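Local structure of putative transcriptional regulator (Methanosarcina mazei, 3R0A) at residues N30-K33 with S34-E38; I103-S106 with W107-R110. The protein is of unproven function but is probably a DNA-binding transcriptional regulator with a winged-helix type of fold. All coordinates share one frame; numbering follows the deposited sequence.

Interaction 1: residues N30-K33 with S34-E38; sequences NVMK and SFLNE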
loop_
_atom_site.group_PDB
_atom_site.type_symbol
_atom_site.label_atom_id
_atom_site.label_comp_id
_atom_site.label_asym_id
_atom_site.label_seq_id
_atom_site.Cartn_x
_atom_site.Cartn_y
_atom_site.Cartn_z
ATOM N N ASN B 30 -8.779 -18.233 11.274
ATOM C CA ASN B 30 -9.266 -18.795 12.539
ATOM C C ASN B 30 -8.421 -19.950 13.077
ATOM O O ASN B 30 -8.286 -20.113 14.279
ATOM C CB ASN B 30 -10.721 -19.220 12.417
ATOM C CG ASN B 30 -11.683 -18.058 12.628
ATOM O OD1 ASN B 30 -12.861 -18.149 12.293
ATOM N ND2 ASN B 30 -11.183 -16.963 13.191
ATOM N N VAL B 31 -7.835 -20.743 12.183
ATOM C CA VAL B 31 -6.844 -21.732 12.616
ATOM C C VAL B 31 -5.573 -21.029 13.078
ATOM O O VAL B 31 -5.059 -21.350 14.132
ATOM C CB VAL B 31 -6.566 -22.805 11.552
ATOM C CG1 VAL B 31 -5.231 -23.482 11.785
ATOM C CG2 VAL B 31 -7.727 -23.817 11.481
HETATM N N MSE B 32 -5.070 -20.069 12.308
HETATM C CA MSE B 32 -3.904 -19.317 12.767
HETATM C C MSE B 32 -4.172 -18.672 14.134
HETATM O O MSE B 32 -3.279 -18.693 14.993
HETATM C CB MSE B 32 -3.513 -18.230 11.775
HETATM C CG MSE B 32 -2.212 -17.485 12.107
HETATM SE SE MSE B 32 -1.911 -16.254 10.638
HETATM C CE MSE B 32 -0.030 -16.250 10.573
ATOM N N LYS B 33 -5.383 -18.112 14.312
ATOM C CA LYS B 33 -5.790 -17.428 15.564
ATOM C C LYS B 33 -5.749 -18.439 16.716
ATOM O O LYS B 33 -5.248 -18.121 17.798
ATOM C CB LYS B 33 -7.211 -16.822 15.502
ATOM C CG LYS B 33 -7.510 -15.796 14.408
ATOM C CD LYS B 33 -7.140 -14.350 14.750
ATOM C CE LYS B 33 -8.335 -13.517 15.239
ATOM N NZ LYS B 33 -9.558 -13.700 14.399
ATOM N N SER B 34 -6.265 -19.647 16.458
ATOM C CA SER B 34 -6.227 -20.748 17.408
ATOM C C SER B 34 -4.837 -21.072 17.962
ATOM O O SER B 34 -4.689 -21.375 19.151
ATOM C CB SER B 34 -6.807 -21.997 16.770
ATOM O OG SER B 34 -8.069 -22.287 17.340
ATOM N N PHE B 35 -3.836 -21.038 17.084
ATOM C CA PHE B 35 -2.458 -21.270 17.476
ATOM C C PHE B 35 -1.977 -20.071 18.282
ATOM O O PHE B 35 -1.348 -20.230 19.333
ATOM C CB PHE B 35 -1.567 -21.459 16.250
ATOM C CG PHE B 35 -1.516 -22.865 15.730
ATOM C CD1 PHE B 35 -2.253 -23.235 14.616
ATOM C CD2 PHE B 35 -0.714 -23.829 16.340
ATOM C CE1 PHE B 35 -2.180 -24.555 14.114
ATOM C CE2 PHE B 35 -0.639 -25.136 15.844
ATOM C CZ PHE B 35 -1.378 -25.501 14.740
ATOM N N LEU B 36 -2.292 -18.874 17.768
ATOM C CA LEU B 36 -1.916 -17.612 18.407
ATOM C C LEU B 36 -2.486 -17.448 19.822
ATOM O O LEU B 36 -1.830 -16.903 20.702
ATOM C CB LEU B 36 -2.319 -16.421 17.520
ATOM C CG LEU B 36 -1.388 -16.140 16.321
ATOM C CD1 LEU B 36 -1.918 -15.009 15.475
ATOM C CD2 LEU B 36 0.034 -15.836 16.756
ATOM N N ASN B 37 -3.709 -17.930 20.011
ATOM C CA ASN B 37 -4.409 -17.894 21.281
ATOM C C ASN B 37 -3.784 -18.827 22.341
ATOM O O ASN B 37 -3.961 -18.601 23.535
ATOM C CB ASN B 37 -5.883 -18.235 21.034
ATOM C CG ASN B 37 -6.727 -18.121 22.273
ATOM O OD1 ASN B 37 -6.847 -17.047 22.864
ATOM N ND2 ASN B 37 -7.323 -19.238 22.681
ATOM N N GLU B 38 -3.068 -19.870 21.891
ATOM C CA GLU B 38 -2.212 -20.704 22.758
ATOM C C GLU B 38 -0.780 -20.837 22.190
ATOM O O GLU B 38 -0.418 -21.872 21.636
ATOM C CB GLU B 38 -2.836 -22.091 22.999
ATOM C CG GLU B 38 -4.154 -22.082 23.777
ATOM C CD GLU B 38 -4.810 -23.449 23.808
ATOM O OE1 GLU B 38 -4.119 -24.461 24.039
ATOM O OE2 GLU B 38 -6.031 -23.526 23.600
#
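In V31 the chi1 of 159° sets CG1 opposite the backbone N, while F35 swings CG beside its own N (chi1 -86°). These two torsions lay the side chains next to each other, pointing the same way. CG1 of V31 meets the ring of F35 at its edge, in the ring plane, 4.0 Å from CE1. The carbonyl oxygen V31 O lies near the same ring plane, 3.4 Å from CD1 of F35. One residue further on, the selenomethionine M32 and L36 form a second i to i+4 pair, again side by side. Here the contact is looser, with CG of M32 4.2 Å from CD1 of L36. The backbone makes the regular bonds of an alpha helix. The amide L36 N donates to M32 O at 3.0 Å. N37 N reaches K33 O at 2.7 Å.

Helix 26-37 packs with helix 56-68 and the hairpin 72-78/84-90, consistent with a winged helix-turn-helix. V31, M32 and F35 are buried. V31 and F35 both pack on V63 of helix 56-68, and M32 packs on L66 of the same helix. F35 also touches Y88 and I90 of strand 84-90, and M32 and L36 share I90. S34 N donates to N30 O at 3.0 Å. On the partly exposed side, K33 bends at chi2, chi3 and chi4 and packs on W118 of the second subunit, while L36 packs on E119 of that subunit.

Interaction 2: residues I103-S106 with W107-R110; sequences IVQS and WADR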
loop_
_atom_site.group_PDB
_atom_site.type_symbol
_atom_site.label_atom_id
_atom_site.label_comp_id
_atom_site.label_asym_id
_atom_site.label_seq_id
_atom_site.Cartn_x
_atom_site.Cartn_y
_atom_site.Cartn_z
ATOM N N ILE B 103 6.057 -8.928 2.528
ATOM C CA ILE B 103 4.944 -8.949 1.583
ATOM C C ILE B 103 4.295 -7.563 1.329
ATOM O O ILE B 103 4.061 -7.183 0.169
ATOM C CB ILE B 103 3.880 -9.971 2.039
ATOM C CG1 ILE B 103 4.472 -11.396 2.000
ATOM C CG2 ILE B 103 2.649 -9.881 1.168
ATOM C CD1 ILE B 103 3.643 -12.455 2.726
ATOM N N VAL B 104 3.982 -6.833 2.396
ATOM C CA VAL B 104 3.564 -5.429 2.286
ATOM C C VAL B 104 4.628 -4.606 1.550
ATOM O O VAL B 104 4.316 -3.797 0.704
ATOM C CB VAL B 104 3.358 -4.773 3.678
ATOM C CG1 VAL B 104 3.151 -3.255 3.534
ATOM C CG2 VAL B 104 2.168 -5.410 4.422
ATOM N N GLN B 105 5.892 -4.820 1.878
ATOM C CA GLN B 105 6.933 -4.075 1.206
ATOM C C GLN B 105 6.833 -4.276 -0.323
ATOM O O GLN B 105 6.895 -3.294 -1.099
ATOM C CB GLN B 105 8.322 -4.478 1.754
ATOM C CG GLN B 105 9.488 -3.637 1.250
ATOM C CD GLN B 105 9.174 -2.153 1.342
ATOM O OE1 GLN B 105 8.708 -1.688 2.390
ATOM N NE2 GLN B 105 9.368 -1.416 0.225
ATOM N N SER B 106 6.681 -5.542 -0.751
ATOM C CA SER B 106 6.624 -5.861 -2.194
ATOM C C SER B 106 5.422 -5.243 -2.875
ATOM O O SER B 106 5.498 -4.885 -4.046
ATOM C CB SER B 106 6.721 -7.369 -2.480
ATOM O OG SER B 106 5.481 -8.025 -2.243
ATOM N N TRP B 107 4.325 -5.081 -2.139
ATOM C CA TRP B 107 3.138 -4.379 -2.664
ATOM C C TRP B 107 3.506 -2.935 -2.965
ATOM O O TRP B 107 3.152 -2.390 -4.022
ATOM C CB TRP B 107 2.027 -4.357 -1.632
ATOM C CG TRP B 107 1.398 -5.672 -1.284
ATOM C CD1 TRP B 107 1.517 -6.863 -1.963
ATOM C CD2 TRP B 107 0.498 -5.916 -0.200
ATOM N NE1 TRP B 107 0.774 -7.834 -1.346
ATOM C CE2 TRP B 107 0.129 -7.280 -0.263
ATOM C CE3 TRP B 107 -0.045 -5.111 0.810
ATOM C CZ2 TRP B 107 -0.749 -7.861 0.655
ATOM C CZ3 TRP B 107 -0.911 -5.695 1.740
ATOM C CH2 TRP B 107 -1.272 -7.055 1.636
ATOM N N ALA B 108 4.222 -2.320 -2.033
ATOM C CA ALA B 108 4.689 -0.935 -2.205
ATOM C C ALA B 108 5.658 -0.795 -3.380
ATOM O O ALA B 108 5.589 0.195 -4.110
ATOM C CB ALA B 108 5.328 -0.408 -0.933
ATOM N N ASP B 109 6.565 -1.774 -3.536
ATOM C CA ASP B 109 7.465 -1.811 -4.694
ATOM C C ASP B 109 6.708 -1.912 -5.998
ATOM O O ASP B 109 7.035 -1.178 -6.935
ATOM C CB ASP B 109 8.407 -3.004 -4.659
ATOM C CG ASP B 109 9.350 -2.979 -3.506
ATOM O OD1 ASP B 109 9.489 -1.931 -2.828
ATOM O OD2 ASP B 109 9.965 -4.036 -3.285
ATOM N N ARG B 110 5.730 -2.828 -6.085
ATOM C CA ARG B 110 4.975 -2.999 -7.354
ATOM C C ARG B 110 4.236 -1.741 -7.736
ATOM O O ARG B 110 4.345 -1.304 -8.871
ATOM C CB ARG B 110 3.995 -4.174 -7.368
ATOM C CG ARG B 110 3.381 -4.374 -8.787
ATOM C CD ARG B 110 2.288 -5.459 -8.906
ATOM N NE ARG B 110 1.185 -5.265 -7.962
ATOM C CZ ARG B 110 1.008 -5.987 -6.850
ATOM N NH1 ARG B 110 1.848 -6.973 -6.539
ATOM N NH2 ARG B 110 -0.020 -5.726 -6.048
#
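I103 O accepts two hydrogen bonds, one from W107 N at 3.1 Å and one from S106 OG at 2.9 Å. Both donors come from the same face of the carbonyl plane. The serine reaches back because OG sits between its backbone N and carbonyl carbon (chi1 78°). I103 O also lies over one face of the W107 indole, 3.3 Å above the plane and offset toward the rim. CA of V104 covers the same face. The branch CG2 of I103 approaches the indole at NE1 of W107, 3.7 Å away. CG2 of V104 reaches CZ3 at the six-membered end.

W107 also packs on C20 and A21 of helix 14-22, and it makes an edge-to-face contact with F7 of the second subunit. An alanine in place of W107 would probably open a gap against helix 14-22 and leave F7 of the second subunit without its aromatic partner.

On another side of helix 93-119, Q105 NE2 donates to D109 OD1 at 3.1 Å. The bond is bent, with an N-H...O angle of 142°, and it meets the carboxylate from above its plane. The two side chains cross at about a right angle, with their flat groups turned 56° apart. The stronger partner of the Q105 amide lies across the dimer interface, where Q105 OE1 is hydrogen-bonded to NE2 of Q105 of the second subunit. R110 NH2 donates to D6 O of that subunit. Both ends of the Q105 amide are thus engaged, which is consistent with a fixed amide orientation.

How the interactions relate
After the hairpin 4-7/10-13 and helix 14-22, helix 26-37 carries interaction 1 in its second half. The chain then runs through helices 45-51 and 56-68 and the hairpin 72-78/84-90 before entering the long helix 93-119. Interaction 2 lies midway along that helix. Each contact is local to one helix and closes no loop. The two follow in series and neither nest nor cross. The centres of interactions 1 and 2 are about 26 Å apart. They lie on opposite sides of the chain's centre and do not touch. Interaction 1 joins its helix to helix 56-68 and the hairpin. Interaction 2 joins the long helix to helix 14-22. Both also meet the second subunit.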